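Local structure of carbonic anhydrase (Neosartorya fumigata, 6LAC) at residues Gly59-Asp64 with Ser109-Leu114; Ala70-Ala75 with Arg147-Ala152. The protein probably catalyses the reversible hydration of carbon dioxide to hydrogencarbonate and a proton, with one zinc ion bound per subunit. The protein carries 1 engineered substitution. All blocks are in the same frame, centred on the assembly; numbering follows the deposited sequence.

Contact 1: Gly59-Asp64 with Ser109-Leu114; sequences GNMMVD and SVLDTL
Met-61 puts the end of its side chain against Val-110 and Leu-111, neighbours on helix 107-117. Its sulfur meets Val-110 tip to tip, Met-61 SD lying 3.8 Å from Val-110 CG1. The methyl goes further and crosses the leucine at a slant, with Met-61 CE 3.6 Å from Leu-111 CG and 3.7 Å from Leu-111 CD2. The same Met-61 CE also lies 3.9 Å from Val-110 CG1, so it rests between the two helix residues. An almost straight chain beyond CG (chi2 -172°, chi3 -169°) gives methionine the reach to span from loop to helix. In Val-110, CG1 stands anti to the backbone N (chi1 170°), which brings this methyl against the thioether.

Further out, Met-61 also packs on Trp-107 and Gln-142, while Leu-111 also packs on Ala-95 and Leu-103. The loop backbone is held by side chains: Ser-57 OG bonds to Met-61 O, Gln-142 OE1 to Met-62 N and Asn-138 ND2 to Gly-59 O. The contact thus joins the loop that leaves strand 52-57 to helix 107-117, close to the zinc site.

The join is entirely apolar: a thioether and branched hydrocarbons meet through dispersion forces and the exclusion of water, while the polar bonds that fix the loop are made by its backbone to other parts of the fold.

Contact 2: Ala70-Ala75 with Arg147-Ala152; sequences ATLGYA and RQSAEA
The carboxylate of Glu-151 turns one of its faces toward Leu-72, whose CD2 sits about 4.2 Å above the plane and almost over the carboxylate carbon; the methyl stands over the face, not at the edge. Of the two oxygens OE2 of Glu-151 is the nearer, 4.2 Å from Leu-72 CD2. The same Leu-72 CD2 is 4.0 Å from Ser-149 OG, and the one methyl touches both polar side chains. Leucine suits the place because its branch, with CG anti to the backbone N (chi1 179°), projects from helix 66-77 far enough to reach the turn between helices 127-148 and 150-157.

Ser-149 is the N-cap of the second of these helices. With chi1 at 73°, Ser-149 OG stands between its own backbone N and carbonyl carbon. From there Ser-149 OG accepts from Ala-152 N at 3.3 Å, in a moderately bent bond. The hydroxyl also bonds to Leu-146 O, near the end of helix 127-148, and so ties the two helices together across the turn. Other side chains of helix 66-77 face the second subunit: Thr-71 packs on Leu-58 and Tyr-74 on Ile-94, both of that subunit.

Across the contact itself there is loose van der Waals touch alone. The negative charge of Glu-151, in the first turn of its helix, is probably favoured by the helix dipole, while Leu-72 offers its carboxylate a nonpolar surface.

Contacts 1 and 2 have centres 16 Å apart and nearest atoms about 4 Å apart, without touching. Their segments alternate along the chain: the loop of 59-64 runs on into helix 66-77, and helix 127-148, which supplies Asn-138 and Gln-142 to the loop, ends within 147-152. Contact 1 is near the active site: the side chain of Met-61 is about 9 Å from the zinc held by Cys-34, Asp-36, His-89 and Cys-92, and that of Leu-111 about 7 Å from the side chain of Cys-92. Contact 2 is remote from the metal. Trp-107, beside Met-61 in contact 1, has its counterpart in the second subunit packed against Ala-70 on helix 66-77.

Contact 1: Gly59-Asp64 with Ser109-Leu114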
loop_
_atom_site.group_PDB
_atom_site.type_symbol
_atom_site.label_atom_id
_atom_site.label_comp_id
_atom_site.label_asym_id
_atom_site.label_seq_id
_atom_site.Cartn_x
_atom_site.Cartn_y
_atom_site.Cartn_z
ATOM N N GLY A 59 1.494 2.094 -9.310
ATOM C CA GLY A 59 0.903 3.180 -10.110
ATOM C C GLY A 59 -0.303 3.834 -9.466
ATOM O O GLY A 59 -1.012 4.551 -10.185
ATOM N N ASN A 60 -0.553 3.657 -8.186
ATOM C CA ASN A 60 -1.778 4.186 -7.521
ATOM C C ASN A 60 -2.977 3.798 -8.358
ATOM O O ASN A 60 -3.909 4.624 -8.573
ATOM C CB ASN A 60 -1.724 5.682 -7.198
ATOM C CG ASN A 60 -1.278 6.595 -8.312
ATOM O OD1 ASN A 60 -0.080 6.876 -8.439
ATOM N ND2 ASN A 60 -2.216 7.162 -9.074
ATOM N N MET A 61 -3.025 2.560 -8.819
ATOM C CA MET A 61 -4.126 2.009 -9.611
ATOM C C MET A 61 -4.982 1.070 -8.802
ATOM O O MET A 61 -4.540 0.497 -7.813
ATOM C CB MET A 61 -3.605 1.260 -10.846
ATOM C CG MET A 61 -2.786 2.125 -11.779
ATOM S SD MET A 61 -2.485 1.152 -13.257
ATOM C CE MET A 61 -1.261 2.208 -14.008
ATOM N N MET A 62 -6.241 1.044 -9.178
ATOM C CA MET A 62 -7.173 -0.024 -8.767
ATOM C C MET A 62 -7.579 -0.766 -10.036
ATOM O O MET A 62 -8.100 -0.173 -11.010
ATOM C CB MET A 62 -8.395 0.583 -8.090
ATOM C CG MET A 62 -8.018 1.371 -6.875
ATOM S SD MET A 62 -7.590 0.305 -5.522
ATOM C CE MET A 62 -9.276 0.132 -4.899
ATOM N N VAL A 63 -7.316 -2.048 -10.053
ATOM C CA VAL A 63 -7.522 -2.891 -11.265
ATOM C C VAL A 63 -8.526 -3.979 -10.895
ATOM O O VAL A 63 -8.954 -4.089 -9.714
ATOM C CB VAL A 63 -6.168 -3.447 -11.746
ATOM C CG1 VAL A 63 -5.166 -2.342 -12.053
ATOM C CG2 VAL A 63 -5.589 -4.446 -10.773
ATOM N N ASP A 64 -8.862 -4.800 -11.881
ATOM C CA ASP A 64 -9.858 -5.872 -11.667
ATOM C C ASP A 64 -9.140 -7.050 -11.023
ATOM O O ASP A 64 -8.680 -7.954 -11.759
ATOM C CB ASP A 64 -10.501 -6.288 -12.989
ATOM C CG ASP A 64 -11.654 -7.260 -12.825
ATOM O OD1 ASP A 64 -12.034 -7.548 -11.676
ATOM O OD2 ASP A 64 -12.184 -7.704 -13.857
ATOM N N SER A 109 -1.449 -2.616 -19.390
ATOM C CA SER A 109 -2.567 -2.331 -20.340
ATOM C C SER A 109 -3.195 -0.968 -20.005
ATOM O O SER A 109 -3.501 -0.162 -20.926
ATOM C CB SER A 109 -3.606 -3.409 -20.348
ATOM O OG SER A 109 -3.024 -4.706 -20.447
ATOM N N VAL A 110 -3.384 -0.658 -18.727
ATOM C CA VAL A 110 -3.924 0.677 -18.334
ATOM C C VAL A 110 -3.038 1.786 -18.884
ATOM O O VAL A 110 -3.540 2.744 -19.477
ATOM C CB VAL A 110 -4.039 0.771 -16.811
ATOM C CG1 VAL A 110 -4.342 2.200 -16.355
ATOM C CG2 VAL A 110 -5.071 -0.240 -16.355
ATOM N N LEU A 111 -1.728 1.653 -18.711
ATOM C CA LEU A 111 -0.799 2.707 -19.178
ATOM C C LEU A 111 -0.762 2.728 -20.719
ATOM O O LEU A 111 -0.667 3.828 -21.268
ATOM C CB LEU A 111 0.583 2.465 -18.565
ATOM C CG LEU A 111 0.643 2.720 -17.066
ATOM C CD1 LEU A 111 1.998 2.354 -16.525
ATOM C CD2 LEU A 111 0.320 4.147 -16.698
ATOM N N ASP A 112 -0.831 1.565 -21.374
ATOM C CA ASP A 112 -0.861 1.545 -22.856
ATOM C C ASP A 112 -2.101 2.323 -23.288
ATOM O O ASP A 112 -2.007 3.162 -24.230
ATOM C CB ASP A 112 -0.732 0.117 -23.396
ATOM C CG ASP A 112 0.687 -0.446 -23.358
ATOM O OD1 ASP A 112 1.659 0.345 -23.207
ATOM O OD2 ASP A 112 0.815 -1.669 -23.458
ATOM N N THR A 113 -3.262 2.014 -22.722
ATOM C CA THR A 113 -4.493 2.730 -23.054
ATOM C C THR A 113 -4.408 4.229 -22.745
ATOM O O THR A 113 -4.914 5.015 -23.533
ATOM C CB THR A 113 -5.680 2.089 -22.360
ATOM O OG1 THR A 113 -5.876 0.862 -23.051
ATOM C CG2 THR A 113 -6.919 2.941 -22.420
ATOM N N LEU A 114 -3.821 4.660 -21.617
ATOM C CA LEU A 114 -3.633 6.106 -21.376
ATOM C C LEU A 114 -2.856 6.706 -22.529
ATOM O O LEU A 114 -3.186 7.783 -22.983
ATOM C CB LEU A 114 -2.849 6.385 -20.098
ATOM C CG LEU A 114 -3.622 6.305 -18.811
ATOM C CD1 LEU A 114 -2.629 6.527 -17.671
ATOM C CD2 LEU A 114 -4.752 7.324 -18.793
#

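Contact 2: Ala70-Ala75 with Arg147-Ala152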
loop_
_atom_site.group_PDB
_atom_site.type_symbol
_atom_site.label_atom_id
_atom_site.label_comp_id
_atom_site.label_asym_id
_atom_site.label_seq_id
_atom_site.Cartn_x
_atom_site.Cartn_y
_atom_site.Cartn_z
ATOM N N ALA A 70 -11.446 -6.380 -2.576
ATOM C CA ALA A 70 -11.562 -6.611 -1.124
ATOM C C ALA A 70 -11.209 -5.340 -0.334
ATOM O O ALA A 70 -11.697 -5.148 0.785
ATOM C CB ALA A 70 -10.703 -7.768 -0.653
ATOM N N THR A 71 -10.215 -4.581 -0.811
ATOM C CA THR A 71 -9.777 -3.371 -0.084
ATOM C C THR A 71 -10.914 -2.340 -0.131
ATOM O O THR A 71 -11.287 -1.770 0.902
ATOM C CB THR A 71 -8.463 -2.841 -0.651
ATOM O OG1 THR A 71 -7.500 -3.883 -0.555
ATOM C CG2 THR A 71 -7.996 -1.648 0.142
ATOM N N LEU A 72 -11.450 -2.152 -1.317
ATOM C CA LEU A 72 -12.593 -1.234 -1.490
ATOM C C LEU A 72 -13.769 -1.740 -0.644
ATOM O O LEU A 72 -14.416 -0.927 0.108
ATOM C CB LEU A 72 -12.944 -1.099 -2.976
ATOM C CG LEU A 72 -14.133 -0.190 -3.277
ATOM C CD1 LEU A 72 -13.769 1.250 -2.935
ATOM C CD2 LEU A 72 -14.587 -0.311 -4.715
ATOM N N GLY A 73 -14.071 -3.045 -0.704
ATOM C CA GLY A 73 -15.186 -3.622 0.049
ATOM C C GLY A 73 -15.004 -3.474 1.544
ATOM O O GLY A 73 -15.933 -3.081 2.236
ATOM N N TYR A 74 -13.824 -3.728 2.074
ATOM C CA TYR A 74 -13.585 -3.548 3.512
ATOM C C TYR A 74 -13.786 -2.076 3.912
ATOM O O TYR A 74 -14.401 -1.719 4.926
ATOM C CB TYR A 74 -12.175 -4.025 3.876
ATOM C CG TYR A 74 -11.837 -3.942 5.330
ATOM C CD1 TYR A 74 -12.325 -4.883 6.233
ATOM C CD2 TYR A 74 -11.026 -2.948 5.846
ATOM C CE1 TYR A 74 -11.989 -4.843 7.572
ATOM C CE2 TYR A 74 -10.690 -2.883 7.182
ATOM C CZ TYR A 74 -11.142 -3.863 8.034
ATOM O OH TYR A 74 -10.795 -3.702 9.317
ATOM N N ALA A 75 -13.188 -1.185 3.122
ATOM C CA ALA A 75 -13.319 0.269 3.366
ATOM C C ALA A 75 -14.794 0.704 3.438
ATOM O O ALA A 75 -15.157 1.403 4.402
ATOM C CB ALA A 75 -12.567 1.011 2.303
ATOM N N ARG A 147 -15.218 5.229 -9.873
ATOM C CA ARG A 147 -16.644 5.647 -9.718
ATOM C C ARG A 147 -17.566 4.695 -10.497
ATOM O O ARG A 147 -18.763 4.552 -10.136
ATOM C CB ARG A 147 -16.838 7.059 -10.234
ATOM C CG ARG A 147 -16.177 8.141 -9.419
ATOM C CD ARG A 147 -16.634 9.531 -9.845
ATOM N NE ARG A 147 -16.010 10.576 -9.098
ATOM C CZ ARG A 147 -15.304 11.572 -9.578
ATOM N NH1 ARG A 147 -15.250 11.750 -10.898
ATOM N NH2 ARG A 147 -14.747 12.440 -8.799
ATOM N N GLN A 148 -17.095 4.059 -11.547
ATOM C CA GLN A 148 -17.974 3.216 -12.406
ATOM C C GLN A 148 -18.063 1.816 -11.813
ATOM O O GLN A 148 -18.942 0.985 -12.197
ATOM C CB GLN A 148 -17.446 3.337 -13.832
ATOM C CG GLN A 148 -17.650 4.759 -14.329
ATOM C CD GLN A 148 -17.565 4.739 -15.829
ATOM O OE1 GLN A 148 -16.480 4.832 -16.397
ATOM N NE2 GLN A 148 -18.711 4.519 -16.459
ATOM N N SER A 149 -17.230 1.491 -10.848
ATOM C CA SER A 149 -17.371 0.202 -10.151
ATOM C C SER A 149 -18.771 0.069 -9.542
ATOM O O SER A 149 -19.343 1.085 -9.078
ATOM C CB SER A 149 -16.287 0.026 -9.119
ATOM O OG SER A 149 -16.510 0.861 -7.987
ATOM N N ALA A 150 -19.333 -1.130 -9.497
ATOM C CA ALA A 150 -20.712 -1.339 -9.009
ATOM C C ALA A 150 -20.824 -0.844 -7.569
ATOM O O ALA A 150 -21.810 -0.173 -7.219
ATOM C CB ALA A 150 -21.125 -2.782 -9.129
ATOM N N GLU A 151 -19.833 -1.135 -6.745
ATOM C CA GLU A 151 -19.870 -0.828 -5.300
ATOM C C GLU A 151 -19.812 0.693 -5.148
ATOM O O GLU A 151 -20.601 1.271 -4.350
ATOM C CB GLU A 151 -18.691 -1.491 -4.579
ATOM C CG GLU A 151 -18.511 -2.964 -4.915
ATOM C CD GLU A 151 -17.452 -3.276 -5.963
ATOM O OE1 GLU A 151 -16.716 -4.279 -5.776
ATOM O OE2 GLU A 151 -17.369 -2.556 -6.973
ATOM N N ALA A 152 -18.974 1.358 -5.923
ATOM C CA ALA A 152 -18.882 2.830 -5.788
ATOM C C ALA A 152 -20.145 3.448 -6.384
ATOM O O ALA A 152 -20.631 4.456 -5.826
ATOM C CB ALA A 152 -17.631 3.356 -6.441
#